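Local coordinates for tetratricopeptide repeat domain protein (Salinibacter ruber, PDB 3MA5), which is of unknown function but is built from tetratricopeptide repeats, helical hairpins that in related proteins commonly serve as scaffolds for protein-protein interaction, at residues A28-L33 / V41-H46; F8-L13 / V34-D39. All coordinates share one frame; numbering follows the deposited sequence.

Interaction 1: A28-L33 / V41-H46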
ATOM      1  N   ALA A  28      -4.789   0.238  -9.957  1.00 78.00           N
ATOM      2  CA  ALA A  28      -5.748   1.302 -10.234  1.00 73.74           C
ATOM      3  C   ALA A  28      -6.508   1.596  -8.945  1.00 80.89           C
ATOM      4  O   ALA A  28      -6.425   2.688  -8.390  1.00 81.75           O
ATOM      5  CB  ALA A  28      -6.721   0.856 -11.323  1.00 76.16           C
ATOM      6  N   LEU A  29      -7.242   0.600  -8.470  1.00 80.64           N
ATOM      7  CA  LEU A  29      -8.018   0.718  -7.243  1.00 80.50           C
ATOM      8  C   LEU A  29      -7.194   1.268  -6.073  1.00 81.48           C
ATOM      9  O   LEU A  29      -7.614   2.211  -5.400  1.00 80.94           O
ATOM     10  CB  LEU A  29      -8.599  -0.652  -6.861  1.00 82.77           C
ATOM     11  CG  LEU A  29      -9.708  -1.233  -7.746  1.00 87.28           C
ATOM     12  CD1 LEU A  29      -9.948  -2.682  -7.367  1.00 91.41           C
ATOM     13  CD2 LEU A  29     -10.981  -0.422  -7.594  1.00 89.63           C
ATOM     14  N   PHE A  30      -6.021   0.685  -5.831  1.00 77.31           N
ATOM     15  CA  PHE A  30      -5.175   1.130  -4.727  1.00 74.31           C
ATOM     16  C   PHE A  30      -4.847   2.623  -4.757  1.00 75.21           C
ATOM     17  O   PHE A  30      -4.980   3.307  -3.743  1.00 76.52           O
ATOM     18  CB  PHE A  30      -3.866   0.323  -4.679  1.00 73.27           C
ATOM     19  CG  PHE A  30      -4.003  -1.021  -4.027  1.00 74.75           C
ATOM     20  CD1 PHE A  30      -4.805  -1.191  -2.896  1.00 81.14           C
ATOM     21  CD2 PHE A  30      -3.317  -2.121  -4.525  1.00 79.50           C
ATOM     22  CE1 PHE A  30      -4.921  -2.439  -2.274  1.00 73.16           C
ATOM     23  CE2 PHE A  30      -3.426  -3.376  -3.910  1.00 81.78           C
ATOM     24  CZ  PHE A  30      -4.227  -3.530  -2.785  1.00 77.56           C
ATOM     25  N   GLU A  31      -4.415   3.114  -5.916  1.00 81.49           N
ATOM     26  CA  GLU A  31      -4.038   4.518  -6.069  1.00 81.28           C
ATOM     27  C   GLU A  31      -5.213   5.430  -5.808  1.00 81.18           C
ATOM     28  O   GLU A  31      -5.067   6.485  -5.183  1.00 79.53           O
ATOM     29  CB  GLU A  31      -3.498   4.778  -7.478  1.00 78.76           C
ATOM     30  CG  GLU A  31      -1.990   4.953  -7.540  1.00 81.16           C
ATOM     31  CD  GLU A  31      -1.441   4.706  -8.936  1.00 85.09           C
ATOM     32  OE1 GLU A  31      -2.125   5.094  -9.902  1.00 81.91           O
ATOM     33  OE2 GLU A  31      -0.333   4.132  -9.070  1.00 80.75           O
ATOM     34  N   GLU A  32      -6.369   5.004  -6.301  1.00 79.57           N
ATOM     35  CA  GLU A  32      -7.629   5.723  -6.161  1.00 82.51           C
ATOM     36  C   GLU A  32      -7.978   5.835  -4.670  1.00 86.21           C
ATOM     37  O   GLU A  32      -8.230   6.923  -4.142  1.00 84.39           O
ATOM     38  CB  GLU A  32      -8.674   4.922  -6.914  1.00 80.08           C
ATOM     39  CG  GLU A  32     -10.064   5.459  -6.938  1.00 85.95           C
ATOM     40  CD  GLU A  32     -11.012   4.398  -7.468  1.00102.64           C
ATOM     41  OE1 GLU A  32     -11.080   3.319  -6.819  1.00104.17           O
ATOM     42  OE2 GLU A  32     -11.669   4.621  -8.520  1.00105.40           O
ATOM     43  N   LEU A  33      -7.969   4.686  -4.004  1.00 82.91           N
ATOM     44  CA  LEU A  33      -8.239   4.580  -2.578  1.00 79.05           C
ATOM     45  C   LEU A  33      -7.353   5.483  -1.775  1.00 80.27           C
ATOM     46  O   LEU A  33      -7.781   6.081  -0.809  1.00 85.91           O
ATOM     47  CB  LEU A  33      -7.955   3.174  -2.098  1.00 83.24           C
ATOM     48  CG  LEU A  33      -9.098   2.203  -1.924  1.00 80.83           C
ATOM     49  CD1 LEU A  33      -8.508   0.890  -1.474  1.00 79.95           C
ATOM     50  CD2 LEU A  33     -10.084   2.739  -0.912  1.00 78.54           C
ATOM     51  N   VAL A  41      -5.385   3.048   6.341  1.00 80.53           N
ATOM     52  CA  VAL A  41      -4.044   2.430   6.393  1.00 76.36           C
ATOM     53  C   VAL A  41      -3.678   1.192   5.558  1.00 78.67           C
ATOM     54  O   VAL A  41      -2.538   1.063   5.104  1.00 80.81           O
ATOM     55  CB  VAL A  41      -3.677   2.065   7.849  1.00 73.28           C
ATOM     56  CG1 VAL A  41      -2.304   2.576   8.186  1.00 72.91           C
ATOM     57  CG2 VAL A  41      -4.721   2.616   8.791  1.00 80.95           C
ATOM     58  N   GLY A  42      -4.629   0.282   5.374  1.00 70.00           N
ATOM     59  CA  GLY A  42      -4.359  -0.948   4.655  1.00 69.92           C
ATOM     60  C   GLY A  42      -3.834  -0.871   3.241  1.00 80.33           C
ATOM     61  O   GLY A  42      -3.098  -1.769   2.792  1.00 76.35           O
ATOM     62  N   THR A  43      -4.207   0.196   2.541  1.00 75.78           N
ATOM     63  CA  THR A  43      -3.797   0.403   1.160  1.00 73.35           C
ATOM     64  C   THR A  43      -2.306   0.619   0.966  1.00 70.22           C
ATOM     65  O   THR A  43      -1.716   0.135   0.012  1.00 71.34           O
ATOM     66  CB  THR A  43      -4.491   1.625   0.562  1.00 76.23           C
ATOM     67  OG1 THR A  43      -5.857   1.641   0.965  1.00 69.06           O
ATOM     68  CG2 THR A  43      -4.424   1.591  -0.948  1.00 73.52           C
ATOM     69  N   TYR A  44      -1.693   1.351   1.879  1.00 64.11           N
ATOM     70  CA  TYR A  44      -0.287   1.676   1.736  1.00 61.70           C
ATOM     71  C   TYR A  44       0.696   0.534   1.628  1.00 64.00           C
ATOM     72  O   TYR A  44       1.664   0.647   0.899  1.00 64.08           O
ATOM     73  CB  TYR A  44       0.136   2.638   2.850  1.00 66.12           C
ATOM     74  CG  TYR A  44      -0.651   3.922   2.841  1.00 74.81           C
ATOM     75  CD1 TYR A  44      -1.943   3.969   3.356  1.00 73.65           C
ATOM     76  CD2 TYR A  44      -0.127   5.080   2.257  1.00 74.28           C
ATOM     77  CE1 TYR A  44      -2.707   5.146   3.286  1.00 75.18           C
ATOM     78  CE2 TYR A  44      -0.872   6.256   2.183  1.00 79.95           C
ATOM     79  CZ  TYR A  44      -2.164   6.282   2.695  1.00 76.85           C
ATOM     80  OH  TYR A  44      -2.928   7.425   2.591  1.00 74.69           O
ATOM     81  N   TYR A  45       0.465  -0.560   2.337  1.00 70.09           N
ATOM     82  CA  TYR A  45       1.407  -1.666   2.257  1.00 64.24           C
ATOM     83  C   TYR A  45       1.351  -2.430   0.929  1.00 65.42           C
ATOM     84  O   TYR A  45       2.378  -2.769   0.350  1.00 64.02           O
ATOM     85  CB  TYR A  45       1.191  -2.616   3.438  1.00 57.16           C
ATOM     86  CG  TYR A  45       1.969  -3.891   3.345  1.00 60.62           C
ATOM     87  CD1 TYR A  45       1.481  -4.974   2.614  1.00 65.71           C
ATOM     88  CD2 TYR A  45       3.227  -3.998   3.925  1.00 61.48           C
ATOM     89  CE1 TYR A  45       2.244  -6.142   2.460  1.00 67.18           C
ATOM     90  CE2 TYR A  45       3.998  -5.162   3.778  1.00 63.73           C
ATOM     91  CZ  TYR A  45       3.500  -6.229   3.041  1.00 69.38           C
ATOM     92  OH  TYR A  45       4.246  -7.376   2.873  1.00 73.17           O
ATOM     93  N   HIS A  46       0.153  -2.700   0.444  1.00 65.74           N
ATOM     94  CA  HIS A  46       0.025  -3.412  -0.801  1.00 68.69           C
ATOM     95  C   HIS A  46       0.384  -2.555  -2.003  1.00 70.43           C
ATOM     96  O   HIS A  46       0.863  -3.083  -3.000  1.00 72.15           O
ATOM     97  CB  HIS A  46      -1.396  -3.966  -0.951  1.00 72.84           C
ATOM     98  CG  HIS A  46      -1.762  -4.955   0.111  1.00 79.73           C
ATOM     99  ND1 HIS A  46      -1.032  -6.093   0.349  1.00 77.28           N
ATOM    100  CD2 HIS A  46      -2.736  -4.928   1.059  1.00 80.45           C
ATOM    101  CE1 HIS A  46      -1.522  -6.723   1.400  1.00 79.76           C
ATOM    102  NE2 HIS A  46      -2.558  -6.032   1.847  1.00 83.71           N
TER

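Interaction 2: F8-L13 / V34-D39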
ATOM      1  N   PHE A   8     -13.448  -0.582   2.460  1.00 96.36           N
ATOM      2  CA  PHE A   8     -13.117  -1.992   2.546  1.00 87.01           C
ATOM      3  C   PHE A   8     -13.571  -2.761   1.311  1.00 87.87           C
ATOM      4  O   PHE A   8     -12.846  -3.607   0.803  1.00 89.20           O
ATOM      5  CB  PHE A   8     -13.728  -2.663   3.779  1.00 83.83           C
ATOM      6  CG  PHE A   8     -13.473  -4.158   3.831  1.00 95.58           C
ATOM      7  CD1 PHE A   8     -12.207  -4.660   4.146  1.00 90.75           C
ATOM      8  CD2 PHE A   8     -14.468  -5.057   3.455  1.00 94.13           C
ATOM      9  CE1 PHE A   8     -11.939  -6.031   4.081  1.00 85.51           C
ATOM     10  CE2 PHE A   8     -14.209  -6.422   3.387  1.00 89.25           C
ATOM     11  CZ  PHE A   8     -12.940  -6.912   3.696  1.00 88.89           C
ATOM     12  N   THR A   9     -14.769  -2.483   0.820  1.00 92.10           N
ATOM     13  CA  THR A   9     -15.249  -3.228  -0.333  1.00 95.02           C
ATOM     14  C   THR A   9     -14.222  -3.231  -1.465  1.00 93.96           C
ATOM     15  O   THR A   9     -13.753  -4.297  -1.866  1.00 93.32           O
ATOM     16  CB  THR A   9     -16.622  -2.690  -0.815  1.00102.49           C
ATOM     17  OG1 THR A   9     -17.627  -3.027   0.154  1.00106.95           O
ATOM     18  CG2 THR A   9     -17.008  -3.289  -2.160  1.00102.49           C
ATOM     19  N   ARG A  10     -13.850  -2.054  -1.968  1.00 91.37           N
ATOM     20  CA  ARG A  10     -12.868  -2.006  -3.048  1.00 90.69           C
ATOM     21  C   ARG A  10     -11.471  -2.409  -2.598  1.00 88.57           C
ATOM     22  O   ARG A  10     -10.684  -2.912  -3.392  1.00 91.52           O
ATOM     23  CB  ARG A  10     -12.841  -0.631  -3.738  1.00 93.96           C
ATOM     24  CG  ARG A  10     -13.288   0.546  -2.913  1.00 94.97           C
ATOM     25  CD  ARG A  10     -14.007   1.535  -3.811  1.00 94.61           C
ATOM     26  NE  ARG A  10     -13.224   2.739  -4.039  1.00 89.07           N
ATOM     27  CZ  ARG A  10     -13.023   3.675  -3.123  1.00 90.45           C
ATOM     28  NH1 ARG A  10     -13.553   3.541  -1.912  1.00 96.29           N
ATOM     29  NH2 ARG A  10     -12.291   4.742  -3.415  1.00 90.04           N
ATOM     30  N   TYR A  11     -11.144  -2.186  -1.335  1.00 83.52           N
ATOM     31  CA  TYR A  11      -9.841  -2.625  -0.854  1.00 80.06           C
ATOM     32  C   TYR A  11      -9.772  -4.158  -1.073  1.00 90.48           C
ATOM     33  O   TYR A  11      -8.882  -4.664  -1.761  1.00 90.34           O
ATOM     34  CB  TYR A  11      -9.684  -2.301   0.632  1.00 79.63           C
ATOM     35  CG  TYR A  11      -8.508  -2.988   1.277  1.00 83.83           C
ATOM     36  CD1 TYR A  11      -7.257  -2.377   1.332  1.00 83.73           C
ATOM     37  CD2 TYR A  11      -8.640  -4.265   1.808  1.00 80.63           C
ATOM     38  CE1 TYR A  11      -6.166  -3.018   1.908  1.00 85.47           C
ATOM     39  CE2 TYR A  11      -7.556  -4.922   2.380  1.00 84.49           C
ATOM     40  CZ  TYR A  11      -6.320  -4.290   2.426  1.00 87.60           C
ATOM     41  OH  TYR A  11      -5.244  -4.921   2.998  1.00 87.86           O
ATOM     42  N   ALA A  12     -10.725  -4.883  -0.486  1.00 94.34           N
ATOM     43  CA  ALA A  12     -10.782  -6.336  -0.623  1.00 90.33           C
ATOM     44  C   ALA A  12     -10.858  -6.684  -2.108  1.00 91.10           C
ATOM     45  O   ALA A  12     -10.262  -7.663  -2.561  1.00 92.94           O
ATOM     46  CB  ALA A  12     -12.002  -6.895   0.125  1.00 86.55           C
ATOM     47  N   LEU A  13     -11.599  -5.874  -2.852  1.00 86.63           N
ATOM     48  CA  LEU A  13     -11.742  -6.053  -4.290  1.00 90.29           C
ATOM     49  C   LEU A  13     -10.330  -6.094  -4.873  1.00 92.53           C
ATOM     50  O   LEU A  13      -9.892  -7.112  -5.414  1.00 86.85           O
ATOM     51  CB  LEU A  13     -12.497  -4.858  -4.868  1.00 97.04           C
ATOM     52  CG  LEU A  13     -13.115  -4.847  -6.267  1.00 96.74           C
ATOM     53  CD1 LEU A  13     -12.523  -5.931  -7.134  1.00 92.01           C
ATOM     54  CD2 LEU A  13     -14.610  -5.032  -6.116  1.00105.12           C
ATOM     55  N   VAL A  34      -6.089   5.542  -2.151  1.00 76.07           N
ATOM     56  CA  VAL A  34      -5.150   6.363  -1.423  1.00 74.82           C
ATOM     57  C   VAL A  34      -5.459   7.860  -1.484  1.00 84.60           C
ATOM     58  O   VAL A  34      -5.098   8.609  -0.575  1.00 88.90           O
ATOM     59  CB  VAL A  34      -3.717   6.067  -1.886  1.00 78.88           C
ATOM     60  CG1 VAL A  34      -2.800   7.218  -1.568  1.00 75.88           C
ATOM     61  CG2 VAL A  34      -3.215   4.833  -1.155  1.00 81.63           C
ATOM     62  N   GLU A  35      -6.141   8.305  -2.534  1.00 87.64           N
ATOM     63  CA  GLU A  35      -6.464   9.717  -2.635  1.00 87.14           C
ATOM     64  C   GLU A  35      -7.893  10.024  -2.196  1.00 86.89           C
ATOM     65  O   GLU A  35      -8.165  11.119  -1.702  1.00 89.70           O
ATOM     66  CB  GLU A  35      -6.177  10.240  -4.054  1.00 87.42           C
ATOM     67  CG  GLU A  35      -6.710   9.399  -5.191  1.00 94.76           C
ATOM     68  CD  GLU A  35      -6.005   9.694  -6.524  1.00105.14           C
ATOM     69  OE1 GLU A  35      -5.032  10.491  -6.522  1.00104.81           O
ATOM     70  OE2 GLU A  35      -6.420   9.121  -7.570  1.00101.79           O
ATOM     71  N   THR A  36      -8.804   9.063  -2.351  1.00 80.51           N
ATOM     72  CA  THR A  36     -10.182   9.273  -1.923  1.00 82.48           C
ATOM     73  C   THR A  36     -10.281   9.117  -0.411  1.00 80.36           C
ATOM     74  O   THR A  36     -10.827   9.970   0.270  1.00 83.61           O
ATOM     75  CB  THR A  36     -11.165   8.287  -2.606  1.00 84.23           C
ATOM     76  OG1 THR A  36     -10.765   6.934  -2.367  1.00 85.55           O
ATOM     77  CG2 THR A  36     -11.213   8.549  -4.099  1.00 81.61           C
ATOM     78  N   ASP A  37      -9.729   8.030   0.105  1.00 81.28           N
ATOM     79  CA  ASP A  37      -9.724   7.735   1.537  1.00 81.74           C
ATOM     80  C   ASP A  37      -8.260   7.604   1.962  1.00 80.44           C
ATOM     81  O   ASP A  37      -7.770   6.496   2.188  1.00 77.45           O
ATOM     82  CB  ASP A  37     -10.452   6.416   1.796  1.00 84.65           C
ATOM     83  CG  ASP A  37     -11.824   6.404   1.219  1.00 92.13           C
ATOM     84  OD1 ASP A  37     -12.765   6.797   1.921  1.00 95.22           O
ATOM     85  OD2 ASP A  37     -11.962   6.016   0.048  1.00 90.65           O
ATOM     86  N   PRO A  38      -7.551   8.735   2.085  1.00 79.63           N
ATOM     87  CA  PRO A  38      -6.142   8.707   2.477  1.00 81.16           C
ATOM     88  C   PRO A  38      -5.800   8.150   3.852  1.00 78.87           C
ATOM     89  O   PRO A  38      -4.689   7.659   4.042  1.00 79.73           O
ATOM     90  CB  PRO A  38      -5.705  10.159   2.308  1.00 76.34           C
ATOM     91  CG  PRO A  38      -6.926  10.896   2.600  1.00 79.04           C
ATOM     92  CD  PRO A  38      -8.002  10.119   1.893  1.00 78.45           C
ATOM     93  N   ASP A  39      -6.715   8.214   4.820  1.00 85.18           N
ATOM     94  CA  ASP A  39      -6.359   7.654   6.123  1.00 88.76           C
ATOM     95  C   ASP A  39      -6.914   6.258   6.410  1.00 80.30           C
ATOM     96  O   ASP A  39      -7.260   5.931   7.541  1.00 81.66           O
ATOM     97  CB  ASP A  39      -6.685   8.594   7.301  1.00 89.53           C
ATOM     98  CG  ASP A  39      -7.513   9.787   6.904  1.00100.45           C
ATOM     99  OD1 ASP A  39      -8.437   9.628   6.077  1.00104.06           O
ATOM    100  OD2 ASP A  39      -7.247  10.884   7.444  1.00 98.74           O
TER

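Interaction 1: A28-L33 / V41-H46
Phe30 reaches from helix 23-36 to helix 42-53, passing the methyl of Thr43 before it ends against His46, and its course illustrates how one aromatic side chain can join two helices. Its CG is anti to its own carbonyl carbon (chi1 -80°), which carries the ring off the helix toward the other one. At the root, Phe30 CB lies 4.0 Å from Thr43 CG2, and CG keeps to the same methyl. Farther out, Phe30 CD1 closes on Thr43 CG2 at 3.4 Å, so one flank of the ring belongs to the threonine. The far end belongs to His46: Phe30 CZ is 3.4 Å from His46 CB, Phe30 CE2 follows at 3.6 Å from that atom, and CE1 touches it more loosely. Both neighbours approach the ring obliquely. Although the Phe30 and His46 planes lie at 20°, their centroids are 6.0 Å apart, and the rings are slid so far that they barely overlap; Phe30 meets His46 at CB, at the root of the side chain, rather than by ring stacking.

Thr43 is shared. Its CG2 also sits 3.3 Å from Phe30 O, while Leu33 CD1 comes within 3.7 Å of Thr43 OG1, whose weak hydrogen bond goes to Tyr40 O. Cutting Phe30 back to an alanine is likely to open a gap beside Thr43 CG2 and leave His46 CB without its partner on helix 23-36. Ala14 of helix 7-19 also touches Phe30, so the ring helps tie three helices together. The short helical segments run at 137° to each other, and the contact joins the second helix of one predicted repeat to the first helix of the next. With no hydrogen bond running between the two segments, adhesion probably rests mainly on burying carbon surface.

Interaction 2: F8-L13 / V34-D39
Arg10 on helix 7-19 sends its guanidinium to the C-terminal end of helix 23-36, where Thr36 and Asp37 receive it at its edge. The clearest bond runs from Arg10 NH2 to Thr36 OG1, 2.9 Å long. It lies almost in the guanidinium plane, yet it is bent at the hydrogen, with an N-H...O angle of 137°. Beside it, Arg10 NH1 forms a rather long salt bridge of 3.5 Å with Asp37 OD2. The same oxygen is 3.7 Å from Arg10 NH2, so a single carboxylate oxygen faces both terminal nitrogens. Because the carboxylate is turned 64° from the guanidinium plane, the two groups do not form the flat, two-pronged pair often seen between arginine and aspartate.

Behind this first shell, Thr36 OG1 and Asp37 OD2 are 2.8 Å apart, a spacing that suits a hydrogen bond, though the single hydroxyl proton may go to another acceptor. Thr36 OG1 is also hydrogen-bonded to Glu32 O one turn back, which helps to fix the hydroxyl that meets Arg10 NH2. Asp37 is the first residue to leave helical geometry, and its CG, anti to its carbonyl carbon (chi1 -54°), is set on the arginine's side. The Arg10 chain bends at chi2 and chi3 on its way across and rests on Leu33, while NE has a long, weak ion pair with Glu32 OE1. Packing between the segments is slight: Thr36 CB stands 3.8 Å from Arg10 NH2, at the guanidinium edge. The positive charge is thus probably balanced by two acidic side chains at the surface. Such an arrangement joins the early part of one helix to the end of its antiparallel partner, the helix-turn-helix hairpin that defines a tetratricopeptide repeat, here the predicted repeat of residues 7-40.

Helix 23-36 serves both contacts, and the comparison shows how chemistry follows depth. Interaction 1, near the centre of the chain, is mostly buried and joins this helix to the next predicted repeat through carbon surfaces. Interaction 2 lies at the surface, joins the same helix to its partner within one repeat, and relies on charge and hydrogen bonding over a much smaller buried area. Their centres are only 6 Å apart, and they meet where His46 packs near Tyr11. For helix 23-36, interaction 2 is thus the polar edge of its packing against helix 7-19, and interaction 1 the mainly apolar packing against helix 42-53.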